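PDB 3CP5: cytochrome c from Rhodothermus marinus, which binds one covalently attached heme c and probably serves as an electron carrier. Local coordinates for residues Ala12-Ile17 against Gly68-Met73. Sequence-based numbering, arbitrary orientation. Where two conformers were deposited one is given.
With HEC (heme c), chain C.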
ATOM      1  N   ALA A  12       3.609   5.081 -13.445  1.00 12.97           N
ATOM      2  CA  ALA A  12       2.960   4.857 -14.725  1.00 12.89           C
ATOM      3  C   ALA A  12       2.692   3.375 -14.956  1.00 12.01           C
ATOM      4  O   ALA A  12       1.577   3.005 -15.335  1.00 14.32           O
ATOM      5  CB  ALA A  12       3.737   5.437 -15.875  1.00 17.49           C
ATOM      6  N   LEU A  13       3.639   2.514 -14.670  1.00 13.13           N
ATOM      7  CA  LEU A  13       3.436   1.065 -14.809  1.00 12.74           C
ATOM      8  C   LEU A  13       2.336   0.544 -13.897  1.00 11.85           C
ATOM      9  O   LEU A  13       1.479  -0.239 -14.251  1.00 13.91           O
ATOM     10  CB  LEU A  13       4.698   0.273 -14.535  1.00 13.45           C
ATOM     11  CG  LEU A  13       4.559  -1.240 -14.677  0.79 15.19           C
ATOM     12  CD1 LEU A  13       3.972  -1.602 -16.056  0.79 18.23           C
ATOM     13  CD2 LEU A  13       5.978  -1.791 -14.604  0.79 26.92           C
ATOM     14  N   ALA A  14       2.360   1.024 -12.634  1.00 10.37           N
ATOM     15  CA  ALA A  14       1.285   0.628 -11.718  1.00 10.11           C
ATOM     16  C   ALA A  14      -0.083   1.040 -12.231  1.00 10.41           C
ATOM     17  O   ALA A  14      -1.043   0.276 -12.088  1.00 11.46           O
ATOM     18  CB  ALA A  14       1.466   1.222 -10.349  1.00 10.20           C
ATOM     19  N   ALA A  15      -0.181   2.220 -12.807  1.00 11.90           N
ATOM     20  CA  ALA A  15      -1.486   2.702 -13.330  1.00 12.44           C
ATOM     21  C   ALA A  15      -1.902   1.823 -14.499  1.00 15.57           C
ATOM     22  O   ALA A  15      -3.077   1.505 -14.648  1.00 25.39           O
ATOM     23  CB  ALA A  15      -1.398   4.169 -13.666  1.00 15.49           C
ATOM     24  N   GLU A  16      -0.975   1.367 -15.327  1.00 13.31           N
ATOM     25  CA  GLU A  16      -1.299   0.497 -16.437  1.00 14.32           C
ATOM     26  C   GLU A  16      -1.707  -0.891 -15.941  1.00 13.95           C
ATOM     27  O   GLU A  16      -2.637  -1.454 -16.530  1.00 18.62           O
ATOM     28  CB  GLU A  16      -0.079   0.374 -17.348  1.00 13.31           C
ATOM     29  CG  GLU A  16       0.157   1.661 -18.095  1.00 16.25           C
ATOM     30  CD  GLU A  16       1.391   1.631 -18.980  1.00 24.77           C
ATOM     31  OE1 GLU A  16       2.185   0.685 -18.841  1.00 44.04           O
ATOM     32  OE2 GLU A  16       1.540   2.567 -19.770  1.00 34.91           O
ATOM     33  N   ILE A  17      -1.134  -1.427 -14.881  1.00 13.02           N
ATOM     34  CA  ILE A  17      -1.565  -2.729 -14.371  1.00 12.06           C
ATOM     35  C   ILE A  17      -2.939  -2.667 -13.749  1.00 11.37           C
ATOM     36  O   ILE A  17      -3.773  -3.552 -13.971  1.00 13.21           O
ATOM     37  CB  ILE A  17      -0.517  -3.227 -13.388  1.00 10.65           C
ATOM     38  CG1 ILE A  17       0.833  -3.511 -14.054  1.00 11.39           C
ATOM     39  CG2 ILE A  17      -0.960  -4.430 -12.578  1.00 12.57           C
ATOM     40  CD1 ILE A  17       1.967  -3.551 -13.069  1.00 12.33           C
ATOM     41  N   GLY A  68       4.548   5.917  -5.263  1.00  9.48           N
ATOM     42  CA  GLY A  68       3.359   6.672  -5.546  1.00  9.96           C
ATOM     43  C   GLY A  68       2.096   6.003  -5.048  1.00 10.20           C
ATOM     44  O   GLY A  68       2.046   4.807  -4.732  1.00  8.97           O
ATOM     45  N   PRO A  69       1.037   6.801  -4.938  1.00  9.38           N
ATOM     46  CA  PRO A  69      -0.225   6.277  -4.385  1.00  9.31           C
ATOM     47  C   PRO A  69      -0.906   5.237  -5.232  1.00  8.61           C
ATOM     48  O   PRO A  69      -1.575   4.343  -4.685  1.00  8.92           O
ATOM     49  CB  PRO A  69      -1.032   7.564  -4.196  1.00  9.63           C
ATOM     50  CG  PRO A  69      -0.551   8.494  -5.250  1.00 10.83           C
ATOM     51  CD  PRO A  69       0.952   8.271  -5.187  1.00 10.10           C
ATOM     52  N   VAL A  70      -0.790   5.295  -6.548  1.00  8.56           N
ATOM     53  CA  VAL A  70      -1.435   4.314  -7.406  1.00  9.28           C
ATOM     54  C   VAL A  70      -0.722   2.993  -7.224  1.00  8.23           C
ATOM     55  O   VAL A  70      -1.402   1.938  -7.119  1.00  8.98           O
ATOM     56  CB  VAL A  70      -1.474   4.800  -8.852  1.00 10.14           C
ATOM     57  CG1 VAL A  70      -2.040   3.717  -9.737  1.00 10.56           C
ATOM     58  CG2 VAL A  70      -2.286   6.091  -8.942  1.00 11.72           C
ATOM     59  N   TYR A  71       0.594   2.948  -7.174  1.00  8.30           N
ATOM     60  CA  TYR A  71       1.290   1.719  -6.811  1.00  8.13           C
ATOM     61  C   TYR A  71       0.800   1.149  -5.505  1.00  8.86           C
ATOM     62  O   TYR A  71       0.540  -0.035  -5.411  1.00  7.77           O
ATOM     63  CB  TYR A  71       2.800   1.974  -6.773  1.00  9.13           C
ATOM     64  CG  TYR A  71       3.669   0.836  -6.274  1.00  8.38           C
ATOM     65  CD1 TYR A  71       4.203  -0.105  -7.145  1.00  9.67           C
ATOM     66  CD2 TYR A  71       3.962   0.683  -4.934  1.00  8.12           C
ATOM     67  CE1 TYR A  71       4.988  -1.136  -6.654  1.00  9.44           C
ATOM     68  CE2 TYR A  71       4.746  -0.316  -4.415  1.00  8.98           C
ATOM     69  CZ  TYR A  71       5.270  -1.228  -5.297  1.00  8.90           C
ATOM     70  OH  TYR A  71       6.057  -2.249  -4.808  1.00  9.94           O
ATOM     71  N   ILE A  72       0.735   1.964  -4.459  1.00  7.71           N
ATOM     72  CA  ILE A  72       0.367   1.418  -3.167  1.00  7.75           C
ATOM     73  C   ILE A  72      -1.057   0.873  -3.182  1.00  8.08           C
ATOM     74  O   ILE A  72      -1.304  -0.197  -2.638  1.00  7.82           O
ATOM     75  CB  ILE A  72       0.538   2.503  -2.100  1.00  8.55           C
ATOM     76  CG1 ILE A  72       2.016   2.907  -1.938  1.00  8.24           C
ATOM     77  CG2 ILE A  72      -0.030   2.079  -0.747  1.00  8.83           C
ATOM     78  CD1 ILE A  72       2.213   4.218  -1.183  1.00  8.20           C
ATOM     79  N   MET A  73      -2.018   1.571  -3.805  1.00  7.91           N
ATOM     80  CA  MET A  73      -3.393   1.080  -3.925  1.00  7.99           C
ATOM     81  C   MET A  73      -3.452  -0.237  -4.666  1.00  7.11           C
ATOM     82  O   MET A  73      -4.162  -1.164  -4.251  1.00  8.20           O
ATOM     83  CB  MET A  73      -4.269   2.114  -4.669  1.00  8.82           C
ATOM     84  CG  MET A  73      -4.433   3.422  -3.917  1.00 10.71           C
ATOM     85  SD  MET A  73      -5.662   3.231  -2.610  0.86  8.56           S
ATOM     86  CE  MET A  73      -7.159   3.158  -3.575  0.86  9.99           C
TER
HETATM   87 FE   HEC C 202       2.072  -6.283   2.058  1.00  7.67          FE
HETATM   88  CHA HEC C 202       4.816  -5.779   0.083  1.00  7.63           C
HETATM   89  CHB HEC C 202       1.188  -3.010   1.713  1.00  6.66           C
HETATM   90  CHC HEC C 202      -0.843  -6.923   3.753  1.00  7.17           C
HETATM   91  CHD HEC C 202       3.229  -9.356   2.885  1.00  8.14           C
HETATM   92  NA  HEC C 202       2.861  -4.723   1.116  1.00  8.23           N
HETATM   93  C1A HEC C 202       3.982  -4.688   0.283  1.00  7.66           C
HETATM   94  C2A HEC C 202       4.085  -3.384  -0.325  1.00  7.06           C
HETATM   95  C3A HEC C 202       3.100  -2.608   0.149  1.00  6.76           C
HETATM   96  C4A HEC C 202       2.316  -3.462   1.030  1.00  6.59           C
HETATM   97  CMA HEC C 202       2.807  -1.124  -0.164  1.00  8.64           C
HETATM   98  CAA HEC C 202       5.244  -2.879  -1.217  1.00  8.18           C
HETATM   99  CBA HEC C 202       6.363  -2.200  -0.425  1.00  7.98           C
HETATM  100  CGA HEC C 202       7.379  -1.504  -1.299  1.00  9.63           C
HETATM  101  O1A HEC C 202       8.466  -1.132  -0.747  1.00 10.99           O
HETATM  102  O2A HEC C 202       7.094  -1.271  -2.504  1.00  9.59           O
HETATM  103  NB  HEC C 202       0.511  -5.198   2.678  1.00  7.32           N
HETATM  104  C1B HEC C 202       0.404  -3.828   2.540  1.00  7.10           C
HETATM  105  C2B HEC C 202      -0.821  -3.387   3.154  1.00  7.86           C
HETATM  106  C3B HEC C 202      -1.463  -4.475   3.668  1.00  6.72           C
HETATM  107  C4B HEC C 202      -0.615  -5.609   3.362  1.00  6.32           C
HETATM  108  CMB HEC C 202      -1.242  -1.897   3.197  1.00  9.84           C
HETATM  109  CAB HEC C 202      -2.880  -4.548   4.272  1.00  7.94           C
HETATM  110  CBB HEC C 202      -3.902  -4.084   3.411  1.00  9.00           C
HETATM  111  NC  HEC C 202       1.311  -7.846   3.042  1.00  7.11           N
HETATM  112  C1C HEC C 202       0.066  -7.962   3.660  1.00  7.58           C
HETATM  113  C2C HEC C 202      -0.085  -9.269   4.267  1.00  9.35           C
HETATM  114  C3C HEC C 202       1.044  -9.957   4.038  1.00  9.05           C
HETATM  115  C4C HEC C 202       1.933  -9.064   3.333  1.00  8.40           C
HETATM  116  CMC HEC C 202      -1.240  -9.608   5.200  1.00  9.16           C
HETATM  117  CAC HEC C 202       1.505 -11.308   4.666  1.00  9.45           C
HETATM  118  CBC HEC C 202       0.622 -12.386   4.385  1.00 12.15           C
HETATM  119  ND  HEC C 202       3.693  -7.339   1.558  1.00  8.27           N
HETATM  120  C1D HEC C 202       4.005  -8.608   2.031  1.00  8.63           C
HETATM  121  C2D HEC C 202       5.292  -9.025   1.469  1.00  7.92           C
HETATM  122  C3D HEC C 202       5.661  -8.070   0.609  1.00  7.84           C
HETATM  123  C4D HEC C 202       4.705  -6.988   0.733  1.00  8.59           C
HETATM  124  CMD HEC C 202       5.906 -10.411   1.807  1.00  9.36           C
HETATM  125  CAD HEC C 202       6.854  -8.034  -0.364  1.00  9.08           C
HETATM  126  CBD HEC C 202       6.408  -8.554  -1.753  1.00  9.79           C
HETATM  127  CGD HEC C 202       5.968  -9.995  -1.632  1.00  9.60           C
HETATM  128  O1D HEC C 202       4.774 -10.302  -1.915  1.00 10.88           O
HETATM  129  O2D HEC C 202       6.875 -10.811  -1.217  1.00 11.49           O
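Two helices pack closely beside the heme pocket of this monoheme cytochrome c, where Ala14 and Ala15 of helix 10-17 meet Val70 and Tyr71 of helix 69-77. The pair illustrates how small residues let helices approach: the axes of the two short segments come within 8.2 Å and cross at 43°. Ala14 points its methyl straight at the backbone of the other helix, its CB lying 3.6 Å from Tyr71 CA and 3.9 Å from Tyr71 CB. Val70, one residue before Tyr71, meets Ala15 through a single branch. Its CG1, anti to the backbone N (chi1 175°), rests against the Ala15 backbone, 3.8 Å from Ala15 CA, and touches Ala15 CB at 4.0 Å.

Tyr71 links this apolar seam to the cofactor. With CG also anti to the backbone N, the ring runs past Ala14, whose CB sits at the ring edge near its plane, and Tyr71 OH donates a 2.7 Å hydrogen bond to propionate oxygen O2A of the heme. His86 meets the ring edge-to-face, while Arg67 NE also hydrogen-bonds the heme. A phenylalanine here would probably keep much of the apolar packing but leave propionate O2A without its phenolic donor.

No hydrogen bond joins the two segments directly; polar ties between the helices come from just beyond them, where the carboxylate of Glu11 (helix 10-17) accepts from the backbone N of both Val70 and Tyr71, and Asn74 ND2 (helix 69-77) donates to Ala14 O. Small apolar side chains thus permit the close approach, which these flanking bonds probably reinforce.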